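Deoxyribodipyrimidine photo-lyase (Oryza sativa Japonica Group, PDB 3UMV) repairs UV-damaged DNA in rice, using light and a bound FAD to split cyclobutane pyrimidine dimers back into their two pyrimidines. Local coordinates at residues V195-P207 / I293-C305. Numbering follows the deposited sequence.
Sequences VMDEYLVEFPELP and ISAQRCALEAKKC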
loop_
_atom_site.group_PDB
_atom_site.type_symbol
_atom_site.label_atom_id
_atom_site.label_comp_id
_atom_site.label_asym_id
_atom_site.label_seq_id
_atom_site.Cartn_x
_atom_site.Cartn_y
_atom_site.Cartn_z
ATOM N N VAL A 195 8.442 -12.680 -17.540
ATOM C CA VAL A 195 7.015 -12.827 -17.757
ATOM C C VAL A 195 6.311 -11.477 -17.821
ATOM O O VAL A 195 5.083 -11.411 -17.830
ATOM C CB VAL A 195 6.360 -13.678 -16.643
ATOM C CG1 VAL A 195 6.914 -15.091 -16.648
ATOM C CG2 VAL A 195 6.574 -13.040 -15.287
ATOM N N MET A 196 7.084 -10.400 -17.870
ATOM C CA MET A 196 6.493 -9.071 -17.847
ATOM C C MET A 196 5.594 -8.850 -19.053
ATOM O O MET A 196 4.500 -8.311 -18.912
ATOM C CB MET A 196 7.562 -7.980 -17.763
ATOM C CG MET A 196 7.004 -6.594 -17.432
ATOM S SD MET A 196 6.184 -6.462 -15.807
ATOM C CE MET A 196 7.425 -7.130 -14.707
ATOM N N ASP A 197 6.036 -9.287 -20.234
ATOM C CA ASP A 197 5.234 -9.111 -21.444
ATOM C C ASP A 197 3.894 -9.860 -21.365
ATOM O O ASP A 197 2.893 -9.429 -21.933
ATOM C CB ASP A 197 6.022 -9.529 -22.695
ATOM C CG ASP A 197 7.127 -8.550 -23.048
ATOM O OD1 ASP A 197 7.075 -7.388 -22.578
ATOM O OD2 ASP A 197 8.046 -8.941 -23.804
ATOM N N GLU A 198 3.875 -10.962 -20.626
ATOM C CA GLU A 198 2.662 -11.744 -20.446
ATOM C C GLU A 198 1.627 -11.098 -19.519
ATOM O O GLU A 198 0.427 -11.341 -19.669
ATOM C CB GLU A 198 3.010 -13.150 -19.945
ATOM C CG GLU A 198 1.806 -14.029 -19.656
ATOM C CD GLU A 198 2.185 -15.472 -19.360
ATOM O OE1 GLU A 198 3.392 -15.760 -19.207
ATOM O OE2 GLU A 198 1.269 -16.319 -19.278
ATOM N N TYR A 199 2.082 -10.285 -18.564
ATOM C CA TYR A 199 1.182 -9.724 -17.544
ATOM C C TYR A 199 0.930 -8.222 -17.639
ATOM O O TYR A 199 -0.121 -7.732 -17.192
ATOM C CB TYR A 199 1.689 -10.073 -16.140
ATOM C CG TYR A 199 1.599 -11.550 -15.866
ATOM C CD1 TYR A 199 0.392 -12.130 -15.540
ATOM C CD2 TYR A 199 2.719 -12.363 -15.959
ATOM C CE1 TYR A 199 0.286 -13.470 -15.304
ATOM C CE2 TYR A 199 2.628 -13.728 -15.715
ATOM C CZ TYR A 199 1.401 -14.268 -15.378
ATOM O OH TYR A 199 1.272 -15.611 -15.135
ATOM N N LEU A 200 1.877 -7.490 -18.218
ATOM C CA LEU A 200 1.693 -6.056 -18.398
ATOM C C LEU A 200 0.893 -5.782 -19.671
ATOM O O LEU A 200 1.447 -5.408 -20.705
ATOM C CB LEU A 200 3.027 -5.317 -18.412
ATOM C CG LEU A 200 2.926 -3.797 -18.461
ATOM C CD1 LEU A 200 1.986 -3.273 -17.380
ATOM C CD2 LEU A 200 4.319 -3.183 -18.289
ATOM N N VAL A 201 -0.416 -5.980 -19.560
ATOM C CA VAL A 201 -1.346 -5.943 -20.678
ATOM C C VAL A 201 -2.519 -5.040 -20.321
ATOM O O VAL A 201 -2.713 -4.683 -19.159
ATOM C CB VAL A 201 -1.875 -7.360 -21.001
ATOM C CG1 VAL A 201 -0.720 -8.295 -21.258
ATOM C CG2 VAL A 201 -2.727 -7.896 -19.861
ATOM N N GLU A 202 -3.303 -4.661 -21.319
ATOM C CA GLU A 202 -4.431 -3.776 -21.075
ATOM C C GLU A 202 -5.546 -4.491 -20.332
ATOM O O GLU A 202 -5.614 -5.725 -20.320
ATOM C CB GLU A 202 -4.959 -3.190 -22.398
ATOM C CG GLU A 202 -4.449 -1.760 -22.689
ATOM C CD GLU A 202 -4.913 -0.727 -21.656
ATOM O OE1 GLU A 202 -4.439 0.437 -21.713
ATOM O OE2 GLU A 202 -5.755 -1.072 -20.789
ATOM N N PHE A 203 -6.426 -3.699 -19.731
ATOM C CA PHE A 203 -7.613 -4.198 -19.046
ATOM C C PHE A 203 -8.831 -4.125 -19.965
ATOM O O PHE A 203 -9.071 -3.097 -20.596
ATOM C CB PHE A 203 -7.928 -3.313 -17.843
ATOM C CG PHE A 203 -6.976 -3.462 -16.684
ATOM C CD1 PHE A 203 -5.811 -2.710 -16.614
ATOM C CD2 PHE A 203 -7.272 -4.334 -15.645
ATOM C CE1 PHE A 203 -4.948 -2.834 -15.525
ATOM C CE2 PHE A 203 -6.418 -4.474 -14.564
ATOM C CZ PHE A 203 -5.252 -3.720 -14.494
ATOM N N PRO A 204 -9.633 -5.199 -20.013
ATOM C CA PRO A 204 -10.890 -5.098 -20.760
ATOM C C PRO A 204 -11.920 -4.345 -19.924
ATOM O O PRO A 204 -11.676 -4.078 -18.745
ATOM C CB PRO A 204 -11.313 -6.559 -20.919
ATOM C CG PRO A 204 -10.759 -7.238 -19.708
ATOM C CD PRO A 204 -9.470 -6.508 -19.358
ATOM N N GLU A 205 -13.052 -4.002 -20.530
ATOM C CA GLU A 205 -14.162 -3.408 -19.800
ATOM C C GLU A 205 -14.931 -4.508 -19.080
ATOM O O GLU A 205 -14.881 -5.678 -19.480
ATOM C CB GLU A 205 -15.107 -2.665 -20.754
ATOM C CG GLU A 205 -14.516 -1.420 -21.395
ATOM C CD GLU A 205 -14.291 -0.298 -20.399
ATOM O OE1 GLU A 205 -13.456 0.589 -20.684
ATOM O OE2 GLU A 205 -14.948 -0.298 -19.335
ATOM N N LEU A 206 -15.644 -4.129 -18.025
ATOM C CA LEU A 206 -16.502 -5.065 -17.306
ATOM C C LEU A 206 -17.528 -5.693 -18.234
ATOM O O LEU A 206 -18.252 -4.984 -18.935
ATOM C CB LEU A 206 -17.236 -4.367 -16.160
ATOM C CG LEU A 206 -16.934 -4.897 -14.757
ATOM C CD1 LEU A 206 -15.469 -4.720 -14.446
ATOM C CD2 LEU A 206 -17.788 -4.192 -13.715
ATOM N N PRO A 207 -17.594 -7.034 -18.237
ATOM C CA PRO A 207 -18.655 -7.765 -18.934
ATOM C C PRO A 207 -20.014 -7.318 -18.413
ATOM O O PRO A 207 -20.144 -7.023 -17.224
ATOM C CB PRO A 207 -18.406 -9.218 -18.519
ATOM C CG PRO A 207 -16.953 -9.275 -18.166
ATOM C CD PRO A 207 -16.645 -7.937 -17.558
ATOM N N ILE A 293 -5.856 3.633 -7.724
ATOM C CA ILE A 293 -5.356 3.484 -9.076
ATOM C C ILE A 293 -4.563 2.203 -9.139
ATOM O O ILE A 293 -3.870 1.829 -8.186
ATOM C CB ILE A 293 -4.490 4.687 -9.536
ATOM C CG1 ILE A 293 -4.313 4.661 -11.055
ATOM C CG2 ILE A 293 -3.149 4.692 -8.818
ATOM C CD1 ILE A 293 -3.736 5.953 -11.611
ATOM N N SER A 294 -4.710 1.501 -10.254
ATOM C CA SER A 294 -4.019 0.240 -10.476
ATOM C C SER A 294 -2.533 0.495 -10.766
ATOM O O SER A 294 -2.199 1.363 -11.575
ATOM C CB SER A 294 -4.677 -0.452 -11.678
ATOM O OG SER A 294 -3.813 -1.410 -12.261
ATOM N N ALA A 295 -1.634 -0.248 -10.128
ATOM C CA ALA A 295 -0.208 -0.105 -10.447
ATOM C C ALA A 295 0.055 -0.521 -11.896
ATOM O O ALA A 295 0.928 0.043 -12.549
ATOM C CB ALA A 295 0.649 -0.925 -9.517
ATOM N N GLN A 296 -0.690 -1.524 -12.365
ATOM C CA GLN A 296 -0.629 -1.978 -13.754
ATOM C C GLN A 296 -1.051 -0.851 -14.704
ATOM O O GLN A 296 -0.386 -0.612 -15.717
ATOM C CB GLN A 296 -1.500 -3.231 -13.933
ATOM C CG GLN A 296 -1.483 -3.839 -15.325
ATOM C CD GLN A 296 -1.999 -5.270 -15.337
ATOM O OE1 GLN A 296 -2.052 -5.945 -14.297
ATOM N NE2 GLN A 296 -2.390 -5.739 -16.507
ATOM N N ARG A 297 -2.131 -0.142 -14.370
ATOM C CA ARG A 297 -2.486 1.071 -15.118
ATOM C C ARG A 297 -1.321 2.067 -15.198
ATOM O O ARG A 297 -1.047 2.628 -16.266
ATOM C CB ARG A 297 -3.701 1.768 -14.492
ATOM C CG ARG A 297 -3.967 3.164 -15.055
ATOM C CD ARG A 297 -4.112 3.107 -16.570
ATOM N NE ARG A 297 -5.141 2.160 -16.976
ATOM C CZ ARG A 297 -5.269 1.652 -18.196
ATOM N NH1 ARG A 297 -6.245 0.792 -18.445
ATOM N NH2 ARG A 297 -4.422 1.997 -19.161
ATOM N N CYS A 298 -0.653 2.311 -14.070
ATOM C CA CYS A 298 0.451 3.272 -14.045
ATOM C C CYS A 298 1.600 2.782 -14.935
ATOM O O CYS A 298 2.221 3.570 -15.664
ATOM C CB CYS A 298 0.947 3.479 -12.610
ATOM S SG CYS A 298 -0.236 4.300 -11.533
ATOM N N ALA A 299 1.884 1.484 -14.861
ATOM C CA ALA A 299 2.919 0.869 -15.694
ATOM C C ALA A 299 2.588 0.942 -17.190
ATOM O O ALA A 299 3.457 1.255 -17.997
ATOM C CB ALA A 299 3.134 -0.581 -15.279
ATOM N N LEU A 300 1.343 0.648 -17.552
ATOM C CA LEU A 300 0.918 0.718 -18.953
ATOM C C LEU A 300 1.088 2.117 -19.527
ATOM O O LEU A 300 1.523 2.287 -20.668
ATOM C CB LEU A 300 -0.550 0.311 -19.092
ATOM C CG LEU A 300 -0.856 -1.159 -18.875
ATOM C CD1 LEU A 300 -2.343 -1.350 -18.613
ATOM C CD2 LEU A 300 -0.382 -2.001 -20.052
ATOM N N GLU A 301 0.710 3.114 -18.746
ATOM C CA GLU A 301 0.799 4.490 -19.206
ATOM C C GLU A 301 2.248 4.921 -19.302
ATOM O O GLU A 301 2.607 5.720 -20.171
ATOM C CB GLU A 301 -0.002 5.415 -18.289
ATOM C CG GLU A 301 -1.491 5.102 -18.269
ATOM C CD GLU A 301 -2.123 5.276 -19.636
ATOM O OE1 GLU A 301 -1.570 6.064 -20.436
ATOM O OE2 GLU A 301 -3.158 4.632 -19.917
ATOM N N ALA A 302 3.087 4.408 -18.406
ATOM C CA ALA A 302 4.513 4.702 -18.495
ATOM C C ALA A 302 5.085 4.098 -19.778
ATOM O O ALA A 302 5.899 4.714 -20.448
ATOM C CB ALA A 302 5.251 4.182 -17.271
ATOM N N LYS A 303 4.641 2.896 -20.128
ATOM C CA LYS A 303 5.131 2.281 -21.354
ATOM C C LYS A 303 4.788 3.152 -22.563
ATOM O O LYS A 303 5.581 3.283 -23.485
ATOM C CB LYS A 303 4.568 0.871 -21.521
ATOM C CG LYS A 303 5.196 -0.146 -20.590
ATOM C CD LYS A 303 5.508 -1.448 -21.310
ATOM C CE LYS A 303 6.753 -1.310 -22.168
ATOM N NZ LYS A 303 7.172 -2.623 -22.727
ATOM N N LYS A 304 3.603 3.748 -22.543
ATOM C CA LYS A 304 3.157 4.580 -23.659
ATOM C C LYS A 304 3.958 5.860 -23.803
ATOM O O LYS A 304 3.903 6.509 -24.853
ATOM C CB LYS A 304 1.665 4.897 -23.553
ATOM C CG LYS A 304 0.794 3.723 -23.942
ATOM C CD LYS A 304 -0.471 3.652 -23.116
ATOM C CE LYS A 304 -1.483 4.682 -23.557
ATOM N NZ LYS A 304 -2.747 4.482 -22.798
ATOM N N CYS A 305 4.711 6.237 -22.774
ATOM C CA CYS A 305 5.544 7.428 -22.930
ATOM C C CYS A 305 7.048 7.172 -22.757
ATOM O O CYS A 305 7.844 8.105 -22.702
ATOM C CB CYS A 305 5.037 8.588 -22.069
ATOM S SG CYS A 305 5.046 8.282 -20.335
#
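Leu-200 and Gln-296 bring the two backbones to their closest approach, 6.6 Å between CA atoms, where the chain leaves helix 196-199 through an inverse gamma turn and runs on, extended, past helix 295-305. How a helix can hold an irregular segment by its backbone is seen at Gln-296. Its CG stands opposite the backbone N (chi1 -178°) and the chain beyond is extended, which carries NE2 to Val-201 O for a 2.9 Å hydrogen bond. Val-201 O lies in the plane of the Gln-296 amide, although NE2 is tilted 22° from the Val-201 carbonyl plane; OE1 is taken by Trp-54. Leu-200 forks over the helix: CD1 rests 3.6 Å from Ala-299 CB and also meets Leu-300 CD2, while CD2 lies against Lys-303 CD at 3.7 Å. Beyond, Phe-203 sets the CE1 side of its ring 3.6 Å from Gln-296 CG, with Ser-294 OG close by, and stacks on Trp-54 of helix 54-66. Arg-297 grips Glu-202 end-on, NH2 to OE1 and NH1 to OE2 at 3.0 Å each, although the guanidinium and carboxylate planes are turned 36° apart. Its NE pairs with Asp-52, and Glu-202 OE2 also accepts from Phe-203 N, which ties the carboxylate to the next residue's backbone. A methionine at Arg-297 would probably leave Glu-202 and Asp-52 without their shared cation, the Phe-203 N bond still holding the Glu-202 carboxylate. Arg-297 NH2 also bonds weakly to Glu-301 OE2, and Glu-301 pairs with Lys-304 NZ. Helix 295-305, itself packed on helix 310-333, thus grips Val-201 through a carbonyl, independently of its side chain, whereas the grip on Glu-202 depends on charge.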